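Local coordinates for sugar ABC transporter substrate-binding protein (PDB 5U2P) that probably binds a small solute, perhaps a sugar, in the periplasm of the syphilis spirochete and hands it to an ABC transporter, at residues A196-L201 against Q374-Y379; I218-E223 against T408-A413. All coordinates share one frame; numbering follows the deposited sequence.

Contact 1. Residues A196-L201 against Q374-Y379; sequences AITKVL and QAIDAY. With EDO (1,2-ethanediol), chain E.
T198 meets I376 with its hydroxyl, and I197 meets the same residue with a methyl. The contact lies in the lobe whose mixed sheet includes strand 372-374, in a two-lobed periplasmic solute-binding protein. It packs helix 191-214 against the turn that leaves this strand. The closest CA atoms are those of T198 and A375, 5.6 Å apart.

The two branches of T198 are split by its first torsion. OG1 lies beside the residue's own backbone N, and CG2 is anti to that N (chi1 -65°). T198 OG1 accepts a hydrogen bond from the backbone N of I376, at 3.0 Å and with a moderately bent N-H...O angle of 150°. The same hydroxyl is hydrogen-bonded to the carbonyl O of A194, one helical turn back. It thus links the helix backbone to the turn backbone and gives a buried N-H a partner. The methyl branch lies over the strand end, with T198 CG2 3.5 Å from Q374 O.

I376 crosses I197 at about a right angle. I376 CD1 touches I197 CG2 at 3.9 Å. I376 CG2 approaches the other side chain, lying 3.5 Å from T198 OG1. P189 also touches the I376 side chain.

The turn is closed by a bond from A378 N to A375 O. Q374 turns away from the helix. Q374 NE2 sits over the centre of the Y379 ring, 3.3 Å above the plane, and also bonds E305, while OE1 takes the backbone N of L304. A 1,2-ethanediol, probably from the crystallisation liquor, lies beside the turn and is also held by N140 and S138. The ethanediol O2 donates to D377 OD1 at 2.8 Å.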
loop_
_atom_site.group_PDB
_atom_site.type_symbol
_atom_site.label_atom_id
_atom_site.label_comp_id
_atom_site.label_asym_id
_atom_site.label_seq_id
_atom_site.Cartn_x
_atom_site.Cartn_y
_atom_site.Cartn_z
ATOM N N ALA A 196 -8.293 4.242 8.747
ATOM C CA ALA A 196 -9.008 5.398 9.251
ATOM C C ALA A 196 -8.087 6.418 9.907
ATOM O O ALA A 196 -8.244 7.618 9.678
ATOM C CB ALA A 196 -10.077 4.941 10.218
ATOM N N ILE A 197 -7.128 5.954 10.709
ATOM C CA ILE A 197 -6.167 6.852 11.345
ATOM C C ILE A 197 -5.384 7.593 10.261
ATOM O O ILE A 197 -5.116 8.799 10.371
ATOM C CB ILE A 197 -5.189 6.086 12.274
ATOM C CG1 ILE A 197 -5.925 5.571 13.517
ATOM C CG2 ILE A 197 -3.998 6.978 12.692
ATOM C CD1 ILE A 197 -5.120 4.612 14.373
ATOM N N THR A 198 -5.016 6.862 9.219
ATOM C CA THR A 198 -4.163 7.422 8.182
ATOM C C THR A 198 -4.925 8.537 7.463
ATOM O O THR A 198 -4.366 9.616 7.176
ATOM C CB THR A 198 -3.689 6.319 7.189
ATOM O OG1 THR A 198 -2.845 5.393 7.887
ATOM C CG2 THR A 198 -2.888 6.928 6.028
ATOM N N LYS A 199 -6.201 8.298 7.188
ATOM C CA LYS A 199 -7.003 9.274 6.463
ATOM C C LYS A 199 -7.247 10.557 7.265
ATOM O O LYS A 199 -7.200 11.640 6.708
ATOM C CB LYS A 199 -8.335 8.666 6.041
ATOM C CG LYS A 199 -8.200 7.690 4.910
ATOM C CD LYS A 199 -9.568 7.242 4.422
ATOM C CE LYS A 199 -9.437 6.267 3.300
ATOM N NZ LYS A 199 -10.646 6.290 2.421
ATOM N N VAL A 200 -7.517 10.440 8.556
ATOM C CA VAL A 200 -7.804 11.648 9.328
ATOM C C VAL A 200 -6.528 12.486 9.448
ATOM O O VAL A 200 -6.584 13.712 9.401
ATOM C CB VAL A 200 -8.396 11.323 10.721
ATOM C CG1 VAL A 200 -7.409 10.546 11.582
ATOM C CG2 VAL A 200 -8.852 12.604 11.414
ATOM N N LEU A 201 -5.376 11.830 9.548
ATOM C CA LEU A 201 -4.103 12.547 9.721
ATOM C C LEU A 201 -3.499 13.083 8.421
ATOM O O LEU A 201 -2.739 14.049 8.443
ATOM C CB LEU A 201 -3.068 11.650 10.403
ATOM C CG LEU A 201 -3.351 11.275 11.863
ATOM C CD1 LEU A 201 -2.298 10.298 12.357
ATOM C CD2 LEU A 201 -3.423 12.503 12.772
ATOM N N GLN A 374 0.123 6.047 1.976
ATOM C CA GLN A 374 0.476 4.803 2.646
ATOM C C GLN A 374 -0.124 4.691 4.051
ATOM O O GLN A 374 0.109 5.546 4.934
ATOM C CB GLN A 374 1.992 4.642 2.726
ATOM C CG GLN A 374 2.378 3.337 3.422
ATOM C CD GLN A 374 3.697 2.770 2.978
ATOM O OE1 GLN A 374 3.895 2.465 1.796
ATOM N NE2 GLN A 374 4.611 2.602 3.931
ATOM N N ALA A 375 -0.882 3.616 4.257
ATOM C CA ALA A 375 -1.435 3.290 5.559
ATOM C C ALA A 375 -0.342 3.001 6.573
ATOM O O ALA A 375 0.670 2.376 6.256
ATOM C CB ALA A 375 -2.383 2.081 5.460
ATOM N N ILE A 376 -0.557 3.433 7.816
ATOM C CA ILE A 376 0.484 3.321 8.826
ATOM C C ILE A 376 0.897 1.880 9.159
ATOM O O ILE A 376 2.021 1.677 9.631
ATOM C CB ILE A 376 0.074 4.035 10.132
ATOM C CG1 ILE A 376 -1.238 3.457 10.678
ATOM C CG2 ILE A 376 -0.024 5.532 9.900
ATOM C CD1 ILE A 376 -1.609 3.935 12.112
ATOM N N ASP A 377 0.050 0.885 8.864
ATOM C CA ASP A 377 0.423 -0.510 9.133
ATOM C C ASP A 377 1.299 -1.103 8.026
ATOM O O ASP A 377 1.759 -2.228 8.156
ATOM C CB ASP A 377 -0.823 -1.409 9.359
ATOM C CG ASP A 377 -1.732 -1.523 8.146
ATOM O OD1 ASP A 377 -1.720 -0.606 7.296
ATOM O OD2 ASP A 377 -2.503 -2.531 8.074
ATOM N N ALA A 378 1.527 -0.355 6.951
ATOM C CA ALA A 378 2.305 -0.881 5.823
ATOM C C ALA A 378 3.804 -0.709 6.058
ATOM O O ALA A 378 4.622 -1.379 5.414
ATOM C CB ALA A 378 1.897 -0.208 4.534
ATOM N N TYR A 379 4.163 0.180 6.986
ATOM C CA TYR A 379 5.570 0.460 7.283
ATOM C C TYR A 379 6.207 -0.735 8.014
ATOM O O TYR A 379 5.553 -1.407 8.826
ATOM C CB TYR A 379 5.702 1.732 8.138
ATOM C CG TYR A 379 5.334 3.000 7.446
ATOM C CD1 TYR A 379 4.018 3.444 7.397
ATOM C CD2 TYR A 379 6.305 3.760 6.800
ATOM C CE1 TYR A 379 3.686 4.612 6.734
ATOM C CE2 TYR A 379 5.983 4.920 6.154
ATOM C CZ TYR A 379 4.683 5.357 6.131
ATOM O OH TYR A 379 4.383 6.518 5.476
HETATM C C1 EDO E . -1.592 -2.667 3.152
HETATM O O1 EDO E . -2.840 -2.710 2.465
HETATM C C2 EDO E . -1.598 -1.702 4.327
HETATM O O2 EDO E . -2.891 -1.370 4.829
#

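Contact 2. Residues I218-E223 against T408-A413; sequences IDWTHE and TMLHRA
W220 and L410 bring their CA atoms within 5.3 Å of each other, where the short 3-10 turn 220-222 lies against helix 406-417. L410 reaches the backbone of the turn, and L410 CD2 comes 3.5 Å from W220 O. The W220 and L410 side chains cross at about a right angle; L410 CD2 meets the indole obliquely, 4.2 Å from W220 CE3. The other methyl, L410 CD1, lies 3.8 Å from E223 O. L230 of helix 227-238 also touches L410.

The indole of W220 is held between two aliphatic groups. A413 CB makes a CH-pi contact with one face, 3.9 Å from the centroid of the W220 five-membered ring and 23° off the normal. On the opposite face, I218 CD1 sits over the centre of the ring system. F395 meets the indole edge-to-face, and P393 and L226 also touch it.

The 218-223 segment joins helices 191-214 and 227-238, and it is shaped by an Asx turn at D219. D219 OD1 accepts from the backbone N of T221 and from T221 OG1, the latter at 2.6 Å. Both donors come from the same face of the carboxylate plane, the hydroxyl 41° out of it. The C-terminal helix 406-417 packs on this connection. The backbone N of W220 is hydrogen-bonded to Q414 OE1, one residue past the segment.

Towards the protein surface, T221 and H411 cross at about a right angle. With OG1 directed to D219, the methyl CG2 of T221 is left over the imidazole. T221 CG2 stands 3.8 Å from the H411 ring centroid and 6° off the normal, a CH-pi contact over the face. ND1 of H411 bonds the carbonyl O of H407.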
loop_
_atom_site.group_PDB
_atom_site.type_symbol
_atom_site.label_atom_id
_atom_site.label_comp_id
_atom_site.label_asym_id
_atom_site.label_seq_id
_atom_site.Cartn_x
_atom_site.Cartn_y
_atom_site.Cartn_z
ATOM N N ILE A 218 6.228 9.509 21.313
ATOM C CA ILE A 218 4.780 9.681 21.271
ATOM C C ILE A 218 4.172 9.647 22.670
ATOM O O ILE A 218 4.631 8.901 23.533
ATOM C CB ILE A 218 4.110 8.600 20.400
ATOM C CG1 ILE A 218 2.623 8.907 20.197
ATOM C CG2 ILE A 218 4.296 7.206 20.992
ATOM C CD1 ILE A 218 2.026 8.124 19.045
ATOM N N ASP A 219 3.163 10.487 22.885
ATOM C CA ASP A 219 2.283 10.371 24.048
ATOM C C ASP A 219 0.842 10.210 23.560
ATOM O O ASP A 219 0.233 11.175 23.076
ATOM C CB ASP A 219 2.416 11.591 24.966
ATOM C CG ASP A 219 1.662 11.420 26.277
ATOM O OD1 ASP A 219 0.616 10.732 26.282
ATOM O OD2 ASP A 219 2.113 11.972 27.304
ATOM N N TRP A 220 0.319 8.991 23.658
ATOM C CA TRP A 220 -0.977 8.665 23.074
ATOM C C TRP A 220 -2.116 9.522 23.624
ATOM O O TRP A 220 -3.107 9.735 22.925
ATOM C CB TRP A 220 -1.286 7.166 23.259
ATOM C CG TRP A 220 -0.437 6.311 22.328
ATOM C CD1 TRP A 220 0.698 5.624 22.653
ATOM C CD2 TRP A 220 -0.637 6.104 20.923
ATOM N NE1 TRP A 220 1.214 5.004 21.542
ATOM C CE2 TRP A 220 0.411 5.276 20.468
ATOM C CE3 TRP A 220 -1.605 6.531 20.008
ATOM C CZ2 TRP A 220 0.516 4.867 19.141
ATOM C CZ3 TRP A 220 -1.495 6.126 18.690
ATOM C CH2 TRP A 220 -0.441 5.308 18.269
ATOM N N THR A 221 -1.984 10.037 24.846
ATOM C CA THR A 221 -3.069 10.822 25.431
ATOM C C THR A 221 -3.153 12.204 24.804
ATOM O O THR A 221 -4.090 12.962 25.053
ATOM C CB THR A 221 -2.913 10.957 26.959
ATOM O OG1 THR A 221 -1.655 11.564 27.268
ATOM C CG2 THR A 221 -2.990 9.584 27.611
ATOM N N HIS A 222 -2.162 12.541 23.994
ATOM C CA HIS A 222 -2.203 13.778 23.246
ATOM C C HIS A 222 -2.833 13.551 21.850
ATOM O O HIS A 222 -3.119 14.515 21.129
ATOM C CB HIS A 222 -0.782 14.351 23.152
ATOM C CG HIS A 222 -0.168 14.651 24.492
ATOM N ND1 HIS A 222 -0.265 13.791 25.563
ATOM C CD2 HIS A 222 0.556 15.713 24.935
ATOM C CE1 HIS A 222 0.362 14.307 26.607
ATOM N NE2 HIS A 222 0.869 15.472 26.249
ATOM N N GLU A 223 -3.070 12.296 21.471
ATOM C CA GLU A 223 -3.526 12.005 20.104
ATOM C C GLU A 223 -5.038 12.137 19.960
ATOM O O GLU A 223 -5.712 11.191 19.551
ATOM C CB GLU A 223 -3.084 10.594 19.677
ATOM C CG GLU A 223 -1.572 10.373 19.749
ATOM C CD GLU A 223 -0.795 11.195 18.728
ATOM O OE1 GLU A 223 0.397 11.461 18.971
ATOM O OE2 GLU A 223 -1.371 11.572 17.686
ATOM N N THR A 408 -10.028 6.117 27.216
ATOM C CA THR A 408 -9.426 5.048 27.984
ATOM C C THR A 408 -8.471 4.234 27.117
ATOM O O THR A 408 -7.396 3.856 27.581
ATOM C CB THR A 408 -10.507 4.157 28.609
ATOM O OG1 THR A 408 -11.195 4.927 29.607
ATOM C CG2 THR A 408 -9.882 2.940 29.263
ATOM N N MET A 409 -8.837 3.989 25.861
ATOM C CA MET A 409 -7.930 3.290 24.947
ATOM C C MET A 409 -6.614 4.047 24.767
ATOM O O MET A 409 -5.551 3.429 24.716
ATOM C CB MET A 409 -8.604 3.058 23.585
ATOM C CG MET A 409 -9.820 2.151 23.669
ATOM S SD MET A 409 -10.721 2.058 22.105
ATOM C CE MET A 409 -9.613 1.028 21.133
ATOM N N LEU A 410 -6.660 5.373 24.703
ATOM C CA LEU A 410 -5.420 6.121 24.549
ATOM C C LEU A 410 -4.591 6.038 25.827
ATOM O O LEU A 410 -3.371 5.970 25.757
ATOM C CB LEU A 410 -5.692 7.575 24.165
ATOM C CG LEU A 410 -6.316 7.796 22.788
ATOM C CD1 LEU A 410 -6.759 9.252 22.660
ATOM C CD2 LEU A 410 -5.349 7.416 21.659
ATOM N N HIS A 411 -5.239 6.043 26.993
ATOM C CA HIS A 411 -4.499 5.910 28.244
ATOM C C HIS A 411 -3.830 4.548 28.332
ATOM O O HIS A 411 -2.693 4.430 28.792
ATOM C CB HIS A 411 -5.419 6.099 29.448
ATOM C CG HIS A 411 -5.554 7.520 29.871
ATOM N ND1 HIS A 411 -6.507 8.363 29.348
ATOM C CD2 HIS A 411 -4.842 8.253 30.757
ATOM C CE1 HIS A 411 -6.386 9.555 29.908
ATOM N NE2 HIS A 411 -5.379 9.516 30.758
ATOM N N ARG A 412 -4.550 3.522 27.907
ATOM C CA ARG A 412 -4.037 2.163 27.983
ATOM C C ARG A 412 -2.824 2.047 27.069
ATOM O O ARG A 412 -1.811 1.453 27.439
ATOM C CB ARG A 412 -5.108 1.147 27.595
ATOM C CG ARG A 412 -6.171 0.880 28.656
ATOM C CD ARG A 412 -7.134 -0.233 28.238
ATOM N NE ARG A 412 -8.167 -0.468 29.249
ATOM C CZ ARG A 412 -9.350 -1.036 29.011
ATOM N NH1 ARG A 412 -9.673 -1.428 27.788
ATOM N NH2 ARG A 412 -10.224 -1.205 29.996
ATOM N N ALA A 413 -2.923 2.635 25.878
ATOM C CA ALA A 413 -1.804 2.628 24.936
ATOM C C ALA A 413 -0.572 3.271 25.566
ATOM O O ALA A 413 0.539 2.762 25.435
ATOM C CB ALA A 413 -2.179 3.347 23.642
#

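How the contacts relate
Contact 1 is wholly buried, its centre about 10 Å from the centre of the chain. Contact 2 lies farther out, about 26 Å from that centre, and runs from a buried tryptophan to an exposed histidine. Their centres are about 17 Å apart and they do not touch. Helix 191-214 relates them: contact 1 uses the helix itself, and contact 2 the connection that follows it. L209 of this helix touches I197 and L201 in one region, and I218 and E223 in the other. Contact 1 pairs a threonine-backbone hydrogen bond with aliphatic packing. Contact 2 relies on apolar and CH-pi packing between its segments.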